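Local coordinates for putative protein-disulfide isomerase (Pseudomonas syringae pv. tomato, PDB 3GN3) that is of unknown function but, as a putative protein-disulfide isomerase of the DsbA family, probably takes part in thiol-disulfide exchange, at residues K80-A85 with S123-A128; E95-E100 with I116-R121. All coordinates share one frame; numbering follows the deposited sequence.

Contact 1. Residues K80-A85 with S123-A128; sequences KESAKA and SGLALA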
# COMPACT_ATOMS: atom_id res chain seq x y z
N LYS A 80 12.87 26.16 0.94
CA LYS A 80 13.50 24.87 1.13
C LYS A 80 14.89 24.98 1.77
O LYS A 80 15.34 24.05 2.45
CB LYS A 80 13.59 24.15 -0.20
CG LYS A 80 14.63 24.75 -1.09
CD LYS A 80 14.16 24.85 -2.49
CE LYS A 80 14.91 23.92 -3.35
NZ LYS A 80 15.33 24.59 -4.58
N GLU A 81 15.56 26.11 1.57
CA GLU A 81 16.87 26.32 2.19
C GLU A 81 16.76 26.49 3.70
O GLU A 81 17.63 26.02 4.44
CB GLU A 81 17.61 27.50 1.56
CG GLU A 81 17.85 27.35 0.06
CD GLU A 81 18.51 26.02 -0.34
OE1 GLU A 81 19.31 25.44 0.45
OE2 GLU A 81 18.24 25.54 -1.47
N SER A 82 15.67 27.13 4.14
CA SER A 82 15.38 27.32 5.58
C SER A 82 14.90 26.02 6.21
O SER A 82 15.29 25.69 7.32
CB SER A 82 14.34 28.42 5.79
OG SER A 82 14.82 29.64 5.27
N ALA A 83 14.05 25.28 5.48
CA ALA A 83 13.69 23.92 5.89
C ALA A 83 14.95 23.05 6.01
O ALA A 83 15.14 22.33 7.00
CB ALA A 83 12.69 23.31 4.92
N LYS A 84 15.84 23.17 5.01
CA LYS A 84 17.10 22.43 5.04
C LYS A 84 17.95 22.84 6.25
O LYS A 84 18.50 21.99 6.96
CB LYS A 84 17.84 22.60 3.72
CG LYS A 84 19.11 21.77 3.61
CD LYS A 84 20.05 22.37 2.55
CE LYS A 84 21.45 21.72 2.62
NZ LYS A 84 22.48 22.64 2.08
N ALA A 85 18.03 24.15 6.51
CA ALA A 85 18.66 24.65 7.73
C ALA A 85 18.11 23.97 9.00
O ALA A 85 18.88 23.49 9.85
CB ALA A 85 18.51 26.16 7.82
N SER A 123 19.33 26.65 14.41
CA SER A 123 19.21 27.01 13.00
C SER A 123 19.35 28.52 12.80
O SER A 123 19.52 28.98 11.67
CB SER A 123 17.88 26.52 12.41
OG SER A 123 16.78 27.30 12.85
N GLY A 124 19.24 29.29 13.89
CA GLY A 124 19.13 30.74 13.81
C GLY A 124 17.93 31.24 13.00
O GLY A 124 18.00 32.29 12.34
N LEU A 125 16.83 30.50 13.03
CA LEU A 125 15.60 30.95 12.36
C LEU A 125 14.48 31.17 13.37
O LEU A 125 14.43 30.52 14.42
CB LEU A 125 15.14 29.94 11.31
CG LEU A 125 15.87 29.79 9.99
CD1 LEU A 125 15.40 28.51 9.28
CD2 LEU A 125 15.66 31.00 9.10
N ALA A 126 13.58 32.09 13.05
CA ALA A 126 12.43 32.38 13.89
C ALA A 126 11.27 31.54 13.34
O ALA A 126 10.86 31.71 12.19
CB ALA A 126 12.11 33.86 13.86
N LEU A 127 10.75 30.63 14.16
CA LEU A 127 9.81 29.63 13.66
C LEU A 127 8.43 29.67 14.30
O LEU A 127 7.43 29.39 13.63
CB LEU A 127 10.40 28.22 13.80
CG LEU A 127 11.66 27.95 12.99
CD1 LEU A 127 12.33 26.68 13.48
CD2 LEU A 127 11.38 27.90 11.49
N ALA A 128 8.39 30.01 15.60
CA ALA A 128 7.17 30.03 16.40
C ALA A 128 5.98 30.60 15.65
O ALA A 128 4.95 29.94 15.53
CB ALA A 128 7.37 30.77 17.73
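S82 and A85, one turn apart on helix 79-92, meet the chain where it leaves helix 112-123. The CA atoms of A85 and S123 lie 5.8 Å apart and those of S82 and L125 7.7 Å apart, so the two backbones diverge from the end of helix 112-123 onward. G124 takes positive phi (59°) and breaks the helical run, after which L125 is extended with its CB pointing at the helix.

L125 carries the closest approaches, nearly all through one methyl. Its CD1 reaches the carbonyl O of S82 at 3.4 Å and CB of the same serine at 3.6 Å, and it meets CB of A85 at 4.2 Å. CG of L125 stands anti to its carbonyl carbon (chi1 -74°), which carries the branch across to the helix. At the other end, CB of S123 rests 4.1 Å from the O of A85. The hydroxyl of S123 bonds to the carbonyl of I119 a turn earlier, while L125 N makes a weak bond to the same OG, at 3.2 Å and 135°.

V86 and L76 also touch L125. A helix end broken by a positive-phi glycine thus leads into an extended leucine seated on helix 79-92, joining two consecutive helices. No hydrogen bond crosses and only 149 Å² is buried, which implies adhesion by van der Waals contact; the S123 hydroxyl bonds are consistent with holding the turn, not bridging to helix 79-92.

Contact 2. Residues E95-E100 with I116-R121; sequences EEFEFE and IARIER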
# COMPACT_ATOMS: atom_id res chain seq x y z
N GLU A 95 20.60 13.55 18.85
CA GLU A 95 20.35 12.97 20.14
C GLU A 95 19.53 13.88 21.04
O GLU A 95 18.70 13.40 21.81
CB GLU A 95 21.66 12.63 20.77
CG GLU A 95 21.52 11.63 21.85
CD GLU A 95 22.84 10.98 22.16
OE1 GLU A 95 22.96 9.77 21.87
OE2 GLU A 95 23.76 11.69 22.66
N GLU A 96 19.74 15.19 20.95
CA GLU A 96 19.05 16.15 21.80
C GLU A 96 17.58 16.32 21.45
O GLU A 96 16.84 16.99 22.17
CB GLU A 96 19.70 17.52 21.68
CG GLU A 96 21.02 17.69 22.39
CD GLU A 96 21.73 18.93 21.87
OE1 GLU A 96 21.18 20.05 22.02
OE2 GLU A 96 22.83 18.77 21.27
N PHE A 97 17.16 15.78 20.31
CA PHE A 97 15.77 15.87 19.90
C PHE A 97 15.12 14.48 19.90
O PHE A 97 14.14 14.25 19.20
CB PHE A 97 15.68 16.50 18.52
CG PHE A 97 16.09 17.94 18.47
CD1 PHE A 97 15.20 18.94 18.88
CD2 PHE A 97 17.35 18.31 17.97
CE1 PHE A 97 15.56 20.29 18.82
CE2 PHE A 97 17.72 19.65 17.90
CZ PHE A 97 16.83 20.65 18.32
N GLU A 98 15.68 13.55 20.68
CA GLU A 98 15.12 12.21 20.74
C GLU A 98 15.06 11.72 22.18
O GLU A 98 15.23 12.53 23.11
CB GLU A 98 15.86 11.25 19.82
CG GLU A 98 14.94 10.57 18.78
CD GLU A 98 13.80 9.73 19.41
OE1 GLU A 98 12.72 10.29 19.77
OE2 GLU A 98 13.97 8.50 19.53
N PHE A 99 14.80 10.43 22.38
CA PHE A 99 14.61 9.90 23.73
C PHE A 99 15.45 8.64 23.90
O PHE A 99 15.50 7.82 22.98
CB PHE A 99 13.13 9.57 23.97
CG PHE A 99 12.20 10.78 24.04
CD1 PHE A 99 11.71 11.22 25.28
CD2 PHE A 99 11.78 11.44 22.88
CE1 PHE A 99 10.85 12.31 25.37
CE2 PHE A 99 10.91 12.54 22.95
CZ PHE A 99 10.45 12.98 24.22
N GLU A 100 16.10 8.48 25.05
CA GLU A 100 16.89 7.27 25.27
C GLU A 100 15.97 6.06 25.14
O GLU A 100 14.92 5.98 25.79
CB GLU A 100 17.60 7.30 26.63
N ILE A 116 10.81 23.86 19.98
CA ILE A 116 10.80 24.93 18.98
C ILE A 116 11.91 25.96 19.20
O ILE A 116 12.61 26.34 18.26
CB ILE A 116 9.45 25.64 18.90
CG1 ILE A 116 8.38 24.66 18.42
CG2 ILE A 116 9.54 26.86 17.96
CD1 ILE A 116 6.96 25.24 18.43
N ALA A 117 12.06 26.41 20.45
CA ALA A 117 13.12 27.34 20.85
C ALA A 117 14.52 26.77 20.52
O ALA A 117 15.36 27.47 19.96
CB ALA A 117 12.99 27.66 22.34
N ARG A 118 14.71 25.49 20.85
CA ARG A 118 15.93 24.73 20.57
C ARG A 118 16.31 24.70 19.08
O ARG A 118 17.47 24.94 18.71
CB ARG A 118 15.76 23.30 21.10
CG ARG A 118 17.04 22.51 21.20
CD ARG A 118 17.38 22.27 22.63
NE ARG A 118 17.08 20.91 23.08
CZ ARG A 118 16.06 20.57 23.86
NH1 ARG A 118 15.21 21.47 24.29
NH2 ARG A 118 15.90 19.31 24.22
N ILE A 119 15.34 24.40 18.22
CA ILE A 119 15.57 24.44 16.78
C ILE A 119 15.84 25.87 16.30
O ILE A 119 16.66 26.09 15.40
CB ILE A 119 14.36 23.84 16.02
CG1 ILE A 119 14.19 22.36 16.39
CG2 ILE A 119 14.50 24.07 14.51
CD1 ILE A 119 12.97 21.71 15.76
N GLU A 120 15.15 26.84 16.90
CA GLU A 120 15.40 28.24 16.58
C GLU A 120 16.84 28.64 16.88
O GLU A 120 17.51 29.21 16.02
CB GLU A 120 14.42 29.14 17.31
CG GLU A 120 13.07 29.22 16.62
CD GLU A 120 12.05 29.93 17.46
OE1 GLU A 120 11.07 30.45 16.89
OE2 GLU A 120 12.25 29.95 18.70
N ARG A 121 17.31 28.31 18.09
CA ARG A 121 18.70 28.54 18.49
C ARG A 121 19.69 28.04 17.45
O ARG A 121 20.47 28.82 16.87
CB ARG A 121 19.00 27.78 19.78
CG ARG A 121 19.58 28.62 20.87
CD ARG A 121 18.50 28.89 21.89
NE ARG A 121 18.21 27.66 22.64
CZ ARG A 121 17.17 27.47 23.44
NH1 ARG A 121 16.26 28.44 23.62
NH2 ARG A 121 17.03 26.31 24.07
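F97 pushes the far end of its ring against R118 and I119 on helix 112-123, and this is the close-packed half of the contact. CZ of F97 lies 3.4 Å from CG of R118, and CE1 of F97 lies 3.5 Å from CG1 of I119, so neighbouring ring atoms are shared between an arginine methylene and an isoleucine branch. The backbones stay well apart, with 8.9 Å between the CA atoms of F97 and R118, and the ring spans that separation. I66 and V90 touch both F97 and I119, continuing the apolar cluster into helices 63-73 and 79-92.

Toward the partly exposed side the fit is looser and polar. R118 starts with CG anti to its backbone N (chi1 -165°), then bends at chi2 and chi3, running past the phenyl in the opposite sense until its guanidinium plane is 18° from that of the ring. Its NH2 donates to the O of E96 at 3.2 Å, and the acceptor sits 27° out of the guanidinium plane. The carboxylate of E96 makes no salt bridge here, OE1 being 4.3 Å from NE of R118; that oxygen instead bonds to Y122 OH.

An aromatic anchor plus an arginine-to-carbonyl bond thus pins the loop after helix 79-92 onto helix 112-123, consistent with the helical insertion that DsbA-family proteins carry in their thioredoxin fold.

In the fold
From the N terminus, the chain passes through strands 10-12, 16-22 and 48-54 and helix 63-73 before helix 79-92 supplies the first side of contact 1. It then enters the loop holding 95-100, which contact 2 closes onto helix 112-123 after 15 intervening residues. The end of that helix and the loop beyond return to 80-85, closing the wider loop of contact 1, so contact 2 falls entirely within it. The contact centres are about 14 Å apart. E120 joins them: its OE1 probably accepts hydrogen bonds from L127 N at 2.8 Å and A128 N at 3.0 Å. Together they tie the C-terminal half of helix 112-123 and the loop after it to helix 79-92 and its following loop.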